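Local coordinates for aminoacyltransferase FemA (Staphylococcus aureus, PDB 1LRZ), which adds glycines 2 and 3 of the pentaglycine interpeptide bridge of staphylococcal peptidoglycan, using glycyl-tRNA(Gly) as donor, at residues R235-D246 / N309-I320; E200-M208 / Y327-A335. All blocks are in the same frame, centred on the assembly; numbering follows the deposited sequence.

Interaction 1 (R235-D246 / N309-I320)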
loop_
_atom_site.group_PDB
_atom_site.type_symbol
_atom_site.label_atom_id
_atom_site.label_comp_id
_atom_site.label_asym_id
_atom_site.label_seq_id
_atom_site.Cartn_x
_atom_site.Cartn_y
_atom_site.Cartn_z
ATOM N N ARG A 235 0.393 -12.119 -5.370
ATOM C CA ARG A 235 0.871 -10.747 -5.310
ATOM C C ARG A 235 -0.133 -9.815 -4.651
ATOM O O ARG A 235 -0.047 -8.590 -4.757
ATOM C CB ARG A 235 1.275 -10.279 -6.701
ATOM C CG ARG A 235 2.349 -11.214 -7.243
ATOM C CD ARG A 235 3.307 -10.526 -8.132
ATOM N NE ARG A 235 4.361 -11.427 -8.588
ATOM C CZ ARG A 235 5.380 -11.025 -9.333
ATOM N NH1 ARG A 235 6.310 -11.891 -9.727
ATOM N NH2 ARG A 235 5.468 -9.744 -9.673
ATOM N N VAL A 236 -1.099 -10.418 -3.967
ATOM C CA VAL A 236 -2.082 -9.659 -3.213
ATOM C C VAL A 236 -2.367 -10.407 -1.911
ATOM O O VAL A 236 -2.439 -11.630 -1.894
ATOM C CB VAL A 236 -3.401 -9.447 -4.015
ATOM C CG1 VAL A 236 -3.976 -10.783 -4.472
ATOM C CG2 VAL A 236 -4.414 -8.709 -3.149
ATOM N N LEU A 237 -2.503 -9.667 -0.814
ATOM C CA LEU A 237 -2.802 -10.260 0.482
ATOM C C LEU A 237 -3.816 -9.351 1.153
ATOM O O LEU A 237 -3.780 -8.128 0.966
ATOM C CB LEU A 237 -1.532 -10.373 1.343
ATOM C CG LEU A 237 -0.556 -11.502 0.991
ATOM C CD1 LEU A 237 0.684 -11.411 1.883
ATOM C CD2 LEU A 237 -1.266 -12.851 1.166
ATOM N N VAL A 238 -4.715 -9.956 1.926
ATOM C CA VAL A 238 -5.779 -9.231 2.613
ATOM C C VAL A 238 -5.727 -9.518 4.111
ATOM O O VAL A 238 -6.528 -10.297 4.635
ATOM C CB VAL A 238 -7.179 -9.657 2.082
ATOM C CG1 VAL A 238 -8.282 -8.810 2.733
ATOM C CG2 VAL A 238 -7.231 -9.515 0.560
ATOM N N PRO A 239 -4.770 -8.901 4.819
ATOM C CA PRO A 239 -4.697 -9.155 6.259
ATOM C C PRO A 239 -5.902 -8.590 7.013
ATOM O O PRO A 239 -6.390 -7.505 6.702
ATOM C CB PRO A 239 -3.391 -8.477 6.666
ATOM C CG PRO A 239 -3.282 -7.324 5.673
ATOM C CD PRO A 239 -3.703 -7.977 4.379
ATOM N N LEU A 240 -6.377 -9.355 7.990
ATOM C CA LEU A 240 -7.493 -8.966 8.844
ATOM C C LEU A 240 -7.028 -9.068 10.300
ATOM O O LEU A 240 -6.551 -10.124 10.733
ATOM C CB LEU A 240 -8.703 -9.902 8.652
ATOM C CG LEU A 240 -9.743 -9.772 9.792
ATOM C CD1 LEU A 240 -10.518 -8.462 9.624
ATOM C CD2 LEU A 240 -10.705 -10.965 9.818
ATOM N N ALA A 241 -7.139 -7.970 11.041
ATOM C CA ALA A 241 -6.782 -7.972 12.453
ATOM C C ALA A 241 -8.098 -8.350 13.113
ATOM O O ALA A 241 -9.161 -7.836 12.726
ATOM C CB ALA A 241 -6.345 -6.573 12.901
ATOM N N TYR A 242 -8.040 -9.231 14.104
ATOM C CA TYR A 242 -9.261 -9.681 14.754
ATOM C C TYR A 242 -8.995 -10.263 16.136
ATOM O O TYR A 242 -7.851 -10.480 16.536
ATOM C CB TYR A 242 -9.904 -10.763 13.895
ATOM C CG TYR A 242 -9.082 -12.031 13.897
ATOM C CD1 TYR A 242 -9.335 -13.047 14.824
ATOM C CD2 TYR A 242 -7.995 -12.183 13.028
ATOM C CE1 TYR A 242 -8.528 -14.183 14.893
ATOM C CE2 TYR A 242 -7.177 -13.313 13.089
ATOM C CZ TYR A 242 -7.450 -14.309 14.024
ATOM O OH TYR A 242 -6.649 -15.427 14.095
ATOM N N ILE A 243 -10.074 -10.525 16.857
ATOM C CA ILE A 243 -9.970 -11.124 18.171
ATOM C C ILE A 243 -10.820 -12.384 18.161
ATOM O O ILE A 243 -11.973 -12.347 17.733
ATOM C CB ILE A 243 -10.524 -10.204 19.270
ATOM C CG1 ILE A 243 -9.694 -8.918 19.356
ATOM C CG2 ILE A 243 -10.530 -10.951 20.606
ATOM C CD1 ILE A 243 -10.241 -7.902 20.353
ATOM N N ASN A 244 -10.230 -13.488 18.607
ATOM C CA ASN A 244 -10.921 -14.768 18.737
ATOM C C ASN A 244 -11.178 -14.777 20.243
ATOM O O ASN A 244 -10.247 -14.945 21.030
ATOM C CB ASN A 244 -9.989 -15.923 18.350
ATOM C CG ASN A 244 -10.631 -17.283 18.547
ATOM O OD1 ASN A 244 -10.505 -18.170 17.695
ATOM N ND2 ASN A 244 -11.318 -17.459 19.670
ATOM N N PHE A 245 -12.425 -14.582 20.652
ATOM C CA PHE A 245 -12.689 -14.509 22.078
ATOM C C PHE A 245 -12.381 -15.740 22.915
ATOM O O PHE A 245 -11.857 -15.600 24.016
ATOM C CB PHE A 245 -14.106 -13.989 22.312
ATOM C CG PHE A 245 -14.254 -12.529 21.968
ATOM C CD1 PHE A 245 -15.024 -12.126 20.885
ATOM C CD2 PHE A 245 -13.552 -11.560 22.689
ATOM C CE1 PHE A 245 -15.090 -10.782 20.511
ATOM C CE2 PHE A 245 -13.610 -10.215 22.322
ATOM C CZ PHE A 245 -14.383 -9.827 21.225
ATOM N N ASP A 246 -12.662 -16.939 22.415
ATOM C CA ASP A 246 -12.331 -18.130 23.194
ATOM C C ASP A 246 -10.841 -18.162 23.507
ATOM O O ASP A 246 -10.446 -18.439 24.634
ATOM C CB ASP A 246 -12.703 -19.416 22.449
ATOM C CG ASP A 246 -14.182 -19.704 22.500
ATOM O OD1 ASP A 246 -14.826 -19.318 23.499
ATOM O OD2 ASP A 246 -14.699 -20.329 21.547
ATOM N N ASN A 309 -17.824 -15.270 18.287
ATOM C CA ASN A 309 -16.466 -15.530 18.740
ATOM C C ASN A 309 -15.346 -14.789 18.008
ATOM O O ASN A 309 -14.253 -14.647 18.557
ATOM C CB ASN A 309 -16.168 -17.027 18.739
ATOM C CG ASN A 309 -14.894 -17.350 19.485
ATOM O OD1 ASN A 309 -13.952 -17.911 18.923
ATOM N ND2 ASN A 309 -14.849 -16.986 20.758
ATOM N N GLU A 310 -15.590 -14.340 16.778
ATOM C CA GLU A 310 -14.557 -13.590 16.064
ATOM C C GLU A 310 -14.982 -12.158 15.809
ATOM O O GLU A 310 -15.985 -11.905 15.144
ATOM C CB GLU A 310 -14.178 -14.207 14.711
ATOM C CG GLU A 310 -12.987 -13.433 14.096
ATOM C CD GLU A 310 -12.557 -13.899 12.711
ATOM O OE1 GLU A 310 -13.235 -13.563 11.710
ATOM O OE2 GLU A 310 -11.525 -14.590 12.624
ATOM N N LEU A 311 -14.210 -11.221 16.346
ATOM C CA LEU A 311 -14.500 -9.813 16.146
ATOM C C LEU A 311 -13.464 -9.216 15.199
ATOM O O LEU A 311 -12.292 -9.053 15.561
ATOM C CB LEU A 311 -14.472 -9.047 17.471
ATOM C CG LEU A 311 -14.830 -7.565 17.303
ATOM C CD1 LEU A 311 -16.267 -7.453 16.812
ATOM C CD2 LEU A 311 -14.652 -6.812 18.615
ATOM N N PRO A 312 -13.872 -8.916 13.958
ATOM C CA PRO A 312 -12.938 -8.326 12.993
ATOM C C PRO A 312 -12.825 -6.862 13.377
ATOM O O PRO A 312 -13.847 -6.219 13.622
ATOM C CB PRO A 312 -13.643 -8.534 11.657
ATOM C CG PRO A 312 -15.095 -8.426 12.029
ATOM C CD PRO A 312 -15.176 -9.209 13.330
ATOM N N ILE A 313 -11.606 -6.328 13.449
ATOM C CA ILE A 313 -11.457 -4.929 13.844
ATOM C C ILE A 313 -10.738 -3.999 12.861
ATOM O O ILE A 313 -10.859 -2.777 12.961
ATOM C CB ILE A 313 -10.784 -4.838 15.216
ATOM C CG1 ILE A 313 -9.413 -5.511 15.177
ATOM C CG2 ILE A 313 -11.677 -5.528 16.262
ATOM C CD1 ILE A 313 -8.581 -5.240 16.421
ATOM N N SER A 314 -10.000 -4.570 11.913
ATOM C CA SER A 314 -9.293 -3.762 10.920
ATOM C C SER A 314 -8.846 -4.683 9.787
ATOM O O SER A 314 -8.588 -5.867 10.006
ATOM C CB SER A 314 -8.074 -3.079 11.568
ATOM O OG SER A 314 -7.483 -2.116 10.705
ATOM N N ALA A 315 -8.768 -4.147 8.573
ATOM C CA ALA A 315 -8.338 -4.949 7.433
ATOM C C ALA A 315 -7.680 -4.069 6.385
ATOM O O ALA A 315 -7.904 -2.850 6.345
ATOM C CB ALA A 315 -9.530 -5.691 6.817
ATOM N N GLY A 316 -6.864 -4.695 5.543
ATOM C CA GLY A 316 -6.181 -3.973 4.491
ATOM C C GLY A 316 -6.057 -4.836 3.254
ATOM O O GLY A 316 -6.081 -6.072 3.331
ATOM N N PHE A 317 -5.927 -4.176 2.110
ATOM C CA PHE A 317 -5.778 -4.852 0.823
ATOM C C PHE A 317 -4.371 -4.464 0.352
ATOM O O PHE A 317 -4.103 -3.287 0.092
ATOM C CB PHE A 317 -6.823 -4.328 -0.156
ATOM C CG PHE A 317 -7.119 -5.265 -1.281
ATOM C CD1 PHE A 317 -7.977 -6.346 -1.093
ATOM C CD2 PHE A 317 -6.563 -5.059 -2.536
ATOM C CE1 PHE A 317 -8.281 -7.205 -2.143
ATOM C CE2 PHE A 317 -6.863 -5.920 -3.593
ATOM C CZ PHE A 317 -7.727 -6.993 -3.389
ATOM N N PHE A 318 -3.481 -5.446 0.243
ATOM C CA PHE A 318 -2.096 -5.181 -0.124
ATOM C C PHE A 318 -1.590 -5.837 -1.399
ATOM O O PHE A 318 -1.871 -7.006 -1.661
ATOM C CB PHE A 318 -1.157 -5.636 0.998
ATOM C CG PHE A 318 -1.206 -4.789 2.239
ATOM C CD1 PHE A 318 -2.265 -4.895 3.135
ATOM C CD2 PHE A 318 -0.166 -3.895 2.522
ATOM C CE1 PHE A 318 -2.299 -4.123 4.299
ATOM C CE2 PHE A 318 -0.184 -3.120 3.675
ATOM C CZ PHE A 318 -1.258 -3.232 4.572
ATOM N N PHE A 319 -0.819 -5.079 -2.179
ATOM C CA PHE A 319 -0.193 -5.614 -3.388
ATOM C C PHE A 319 1.272 -5.882 -3.035
ATOM O O PHE A 319 1.936 -5.058 -2.383
ATOM C CB PHE A 319 -0.319 -4.619 -4.540
ATOM C CG PHE A 319 -1.740 -4.396 -4.972
ATOM C CD1 PHE A 319 -2.218 -3.112 -5.217
ATOM C CD2 PHE A 319 -2.620 -5.472 -5.085
ATOM C CE1 PHE A 319 -3.555 -2.903 -5.565
ATOM C CE2 PHE A 319 -3.963 -5.270 -5.438
ATOM C CZ PHE A 319 -4.428 -3.985 -5.675
ATOM N N ILE A 320 1.773 -7.041 -3.451
ATOM C CA ILE A 320 3.132 -7.429 -3.122
ATOM C C ILE A 320 3.948 -7.777 -4.354
ATOM O O ILE A 320 3.628 -8.706 -5.089
ATOM C CB ILE A 320 3.140 -8.656 -2.157
ATOM C CG1 ILE A 320 2.372 -8.321 -0.869
ATOM C CG2 ILE A 320 4.567 -9.070 -1.830
ATOM C CD1 ILE A 320 0.881 -8.449 -1.007
#
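Tyr242 and Glu310 meet on one face of an antiparallel strand pair, 236-244 against 310-320. Glu310 CB lies near Ile243 O, CG reaches Tyr242 CD1 at 3.7 Å, and CD lies near Tyr242 CD1 and CG. OE2 stands over one ring face, offset toward the rim, 3.5 Å from Tyr242 CD1, and also forms a salt bridge with Arg194, while OE1 lies near Leu240 CD2. The glutamate gets there with CG anti to the backbone N (chi1 -174°) and the chain extended beyond CG.

The backbones are joined by regular cross-strand bonds such as Phe318 N to Leu237 O, 2.8 Å. A classic beta bulge interrupts them: Ile313 N bonds Ala241 O at 3.0 Å, Ser314 N reaches the same oxygen only weakly, and the register slips by one residue.

Further along, Val236 CG2 makes a CH-pi contact over the Phe317 ring, 4.0 Å from its centroid. Pro239 CG packs on Phe318 CE1 at 3.6 Å. Where helix 245-272 begins, Phe245 N bonds Asn309 O and Phe245 CE1 rests on Leu311 CB.

The pair lies inside a mixed sheet between strands 192-195 and 325-332. Helix 341-355 covers Leu237, Ala241, Phe318 and Ile320; helix 201-207 covers Val238, Leu240, Pro312 and Ala315. Helices 245-272 and 277-307 connect the two strands as FemA's antiparallel coiled-coil arm, whose base this pair closes.

Interaction 2 (E200-M208 / Y327-A335)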
loop_
_atom_site.group_PDB
_atom_site.type_symbol
_atom_site.label_atom_id
_atom_site.label_comp_id
_atom_site.label_asym_id
_atom_site.label_seq_id
_atom_site.Cartn_x
_atom_site.Cartn_y
_atom_site.Cartn_z
ATOM N N GLU A 200 -14.165 -14.804 1.975
ATOM C CA GLU A 200 -14.315 -13.930 3.140
ATOM C C GLU A 200 -14.095 -12.471 2.773
ATOM O O GLU A 200 -14.021 -11.605 3.649
ATOM C CB GLU A 200 -13.336 -14.318 4.240
ATOM C CG GLU A 200 -13.365 -15.784 4.587
ATOM C CD GLU A 200 -12.567 -16.087 5.829
ATOM O OE1 GLU A 200 -13.107 -15.889 6.938
ATOM O OE2 GLU A 200 -11.399 -16.508 5.697
ATOM N N LEU A 201 -13.996 -12.205 1.475
ATOM C CA LEU A 201 -13.779 -10.849 0.997
ATOM C C LEU A 201 -14.814 -9.872 1.564
ATOM O O LEU A 201 -14.512 -8.699 1.778
ATOM C CB LEU A 201 -13.780 -10.826 -0.536
ATOM C CG LEU A 201 -13.155 -9.597 -1.209
ATOM C CD1 LEU A 201 -11.795 -9.278 -0.593
ATOM C CD2 LEU A 201 -13.023 -9.867 -2.698
ATOM N N PRO A 202 -16.050 -10.338 1.815
ATOM C CA PRO A 202 -17.036 -9.401 2.369
ATOM C C PRO A 202 -16.669 -8.847 3.754
ATOM O O PRO A 202 -17.131 -7.763 4.129
ATOM C CB PRO A 202 -18.339 -10.209 2.368
ATOM C CG PRO A 202 -17.875 -11.650 2.351
ATOM C CD PRO A 202 -16.690 -11.605 1.421
ATOM N N ILE A 203 -15.854 -9.585 4.512
ATOM C CA ILE A 203 -15.421 -9.105 5.822
ATOM C C ILE A 203 -14.592 -7.847 5.576
ATOM O O ILE A 203 -14.770 -6.832 6.250
ATOM C CB ILE A 203 -14.520 -10.123 6.567
ATOM C CG1 ILE A 203 -15.298 -11.402 6.875
ATOM C CG2 ILE A 203 -14.001 -9.498 7.863
ATOM C CD1 ILE A 203 -14.496 -12.420 7.670
ATOM N N PHE A 204 -13.681 -7.923 4.608
ATOM C CA PHE A 204 -12.834 -6.781 4.259
ATOM C C PHE A 204 -13.721 -5.641 3.770
ATOM O O PHE A 204 -13.537 -4.482 4.144
ATOM C CB PHE A 204 -11.849 -7.164 3.145
ATOM C CG PHE A 204 -11.262 -5.981 2.426
ATOM C CD1 PHE A 204 -10.284 -5.192 3.033
ATOM C CD2 PHE A 204 -11.724 -5.627 1.154
ATOM C CE1 PHE A 204 -9.776 -4.058 2.387
ATOM C CE2 PHE A 204 -11.225 -4.496 0.496
ATOM C CZ PHE A 204 -10.246 -3.707 1.113
ATOM N N ARG A 205 -14.687 -5.991 2.928
ATOM C CA ARG A 205 -15.621 -5.026 2.362
ATOM C C ARG A 205 -16.408 -4.268 3.423
ATOM O O ARG A 205 -16.753 -3.102 3.229
ATOM C CB ARG A 205 -16.591 -5.743 1.425
ATOM C CG ARG A 205 -15.915 -6.390 0.226
ATOM C CD ARG A 205 -16.251 -5.645 -1.054
ATOM N NE ARG A 205 -15.934 -4.226 -0.959
ATOM C CZ ARG A 205 -16.332 -3.309 -1.837
ATOM N NH1 ARG A 205 -17.073 -3.654 -2.877
ATOM N NH2 ARG A 205 -15.963 -2.042 -1.703
ATOM N N SER A 206 -16.686 -4.923 4.545
ATOM C CA SER A 206 -17.441 -4.283 5.616
ATOM C C SER A 206 -16.712 -3.058 6.169
ATOM O O SER A 206 -17.349 -2.134 6.672
ATOM C CB SER A 206 -17.703 -5.267 6.758
ATOM O OG SER A 206 -16.520 -5.483 7.513
ATOM N N PHE A 207 -15.382 -3.047 6.076
ATOM C CA PHE A 207 -14.598 -1.917 6.582
ATOM C C PHE A 207 -14.521 -0.739 5.620
ATOM O O PHE A 207 -14.172 0.368 6.021
ATOM C CB PHE A 207 -13.169 -2.345 6.921
ATOM C CG PHE A 207 -13.078 -3.310 8.054
ATOM C CD1 PHE A 207 -13.007 -4.675 7.813
ATOM C CD2 PHE A 207 -13.106 -2.860 9.371
ATOM C CE1 PHE A 207 -12.953 -5.580 8.869
ATOM C CE2 PHE A 207 -13.052 -3.761 10.436
ATOM C CZ PHE A 207 -12.983 -5.125 10.183
ATOM N N MET A 208 -14.826 -0.980 4.351
ATOM C CA MET A 208 -14.776 0.076 3.345
ATOM C C MET A 208 -16.154 0.718 3.200
ATOM O O MET A 208 -16.270 1.914 2.927
ATOM C CB MET A 208 -14.324 -0.492 1.993
ATOM C CG MET A 208 -13.010 -1.272 2.028
ATOM S SD MET A 208 -11.631 -0.369 2.761
ATOM C CE MET A 208 -11.222 0.734 1.436
ATOM N N TYR A 327 0.165 -0.598 0.464
ATOM C CA TYR A 327 -1.052 -0.579 1.274
ATOM C C TYR A 327 -2.048 0.165 0.363
ATOM O O TYR A 327 -2.096 1.397 0.344
ATOM C CB TYR A 327 -0.819 0.213 2.557
ATOM C CG TYR A 327 -2.077 0.519 3.332
ATOM C CD1 TYR A 327 -3.025 -0.473 3.587
ATOM C CD2 TYR A 327 -2.304 1.796 3.848
ATOM C CE1 TYR A 327 -4.167 -0.205 4.335
ATOM C CE2 TYR A 327 -3.446 2.076 4.603
ATOM C CZ TYR A 327 -4.372 1.074 4.840
ATOM O OH TYR A 327 -5.504 1.349 5.576
ATOM N N TYR A 328 -2.824 -0.594 -0.405
ATOM C CA TYR A 328 -3.757 -0.006 -1.354
ATOM C C TYR A 328 -5.039 0.569 -0.762
ATOM O O TYR A 328 -5.428 1.693 -1.078
ATOM C CB TYR A 328 -4.114 -1.029 -2.429
ATOM C CG TYR A 328 -4.967 -0.444 -3.527
ATOM C CD1 TYR A 328 -4.432 0.471 -4.435
ATOM C CD2 TYR A 328 -6.324 -0.751 -3.618
ATOM C CE1 TYR A 328 -5.233 1.076 -5.413
ATOM C CE2 TYR A 328 -7.139 -0.153 -4.590
ATOM C CZ TYR A 328 -6.583 0.761 -5.481
ATOM O OH TYR A 328 -7.387 1.362 -6.426
ATOM N N ALA A 329 -5.684 -0.195 0.107
ATOM C CA ALA A 329 -6.931 0.231 0.715
ATOM C C ALA A 329 -7.100 -0.477 2.042
ATOM O O ALA A 329 -6.572 -1.575 2.248
ATOM C CB ALA A 329 -8.096 -0.110 -0.210
ATOM N N GLY A 330 -7.836 0.154 2.944
ATOM C CA GLY A 330 -8.059 -0.450 4.238
ATOM C C GLY A 330 -9.076 0.307 5.058
ATOM O O GLY A 330 -9.493 1.408 4.691
ATOM N N GLY A 331 -9.471 -0.288 6.176
ATOM C CA GLY A 331 -10.439 0.345 7.047
ATOM C C GLY A 331 -10.358 -0.251 8.437
ATOM O O GLY A 331 -9.871 -1.377 8.613
ATOM N N THR A 332 -10.831 0.508 9.420
ATOM C CA THR A 332 -10.820 0.071 10.808
ATOM C C THR A 332 -12.155 0.398 11.485
ATOM O O THR A 332 -12.729 1.457 11.257
ATOM C CB THR A 332 -9.670 0.751 11.569
ATOM O OG1 THR A 332 -8.428 0.322 11.003
ATOM C CG2 THR A 332 -9.701 0.389 13.059
ATOM N N SER A 333 -12.654 -0.524 12.302
ATOM C CA SER A 333 -13.915 -0.308 12.995
ATOM C C SER A 333 -13.790 0.832 14.007
ATOM O O SER A 333 -12.921 0.805 14.880
ATOM C CB SER A 333 -14.335 -1.588 13.714
ATOM O OG SER A 333 -15.415 -1.338 14.598
ATOM N N ASN A 334 -14.658 1.831 13.893
ATOM C CA ASN A 334 -14.627 2.969 14.812
ATOM C C ASN A 334 -14.858 2.561 16.256
ATOM O O ASN A 334 -14.253 3.115 17.171
ATOM C CB ASN A 334 -15.688 3.998 14.420
ATOM C CG ASN A 334 -15.449 4.580 13.041
ATOM O OD1 ASN A 334 -14.378 5.117 12.766
ATOM N ND2 ASN A 334 -16.448 4.475 12.166
ATOM N N ALA A 335 -15.733 1.583 16.461
ATOM C CA ALA A 335 -16.061 1.128 17.807
ATOM C C ALA A 335 -14.928 0.412 18.530
ATOM O O ALA A 335 -14.884 0.394 19.759
ATOM C CB ALA A 335 -17.293 0.222 17.756
#
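Phe207 rests on the backbone of Gly331 to Ser333, the main meeting of helix 201-207 with strand 327-332, whose axes run at 74° to each other. No hydrogen bond joins the two segments; van der Waals contacts do the work. Among ring-to-backbone contacts, Phe207 CD2 comes 3.6 Å from Gly331 O, and the ring turns its edge to Ser333 N, 3.8 Å from CE2. Phe204 likewise presents an edge to Ala329 O, 4.1 Å from CE1, a looser approach.

The sulfur contact comes from Met208. Its chain bends at both chi2 (-54°) and chi3 (-76°), folding SD to 3.4 Å from Gly330 O. Apolar contact follows at the tip, where Met208 CE meets Ala329 CB at 3.6 Å; Phe204 CZ approaches Ala329 CB more distantly. At Gly331 the lack of a side chain lets the backbone of Phe207 come close, with Phe207 CA and Gly331 CA 4.8 Å apart; at Gly330 a side chain would instead meet Tyr327 OH.

The helix spans several strands of the sheet: Phe204 and Phe207 also pack on strands 236-244 and 310-320, while Leu201 and Arg205 touch helix 222-232, whose Tyr225 meets the Phe204 ring edge-to-face.

Overall arrangement
Interaction 1 is a largely buried pairing of two strands, whereas interaction 2 is a smaller surface contact of a helix on the next strand of the same sheet. Their centres lie about 8 Å apart, and strands 310-320 and 325-332 follow each other in the chain and are antiparallel neighbours in the sheet. Main-chain hydrogen bonds dominate the first; the second relies on aromatic edges, a sulfur and methyl groups. The two join where Phe317 N probably bonds Ala329 O and Ser314 OG probably bonds Thr332 OG1, and where Phe207 CE2 packs on Ile313. Helix 201-207 therefore bridges both contacts, and along the chain 235-246/309-320 is nested within the loop closed by 200-208/327-335.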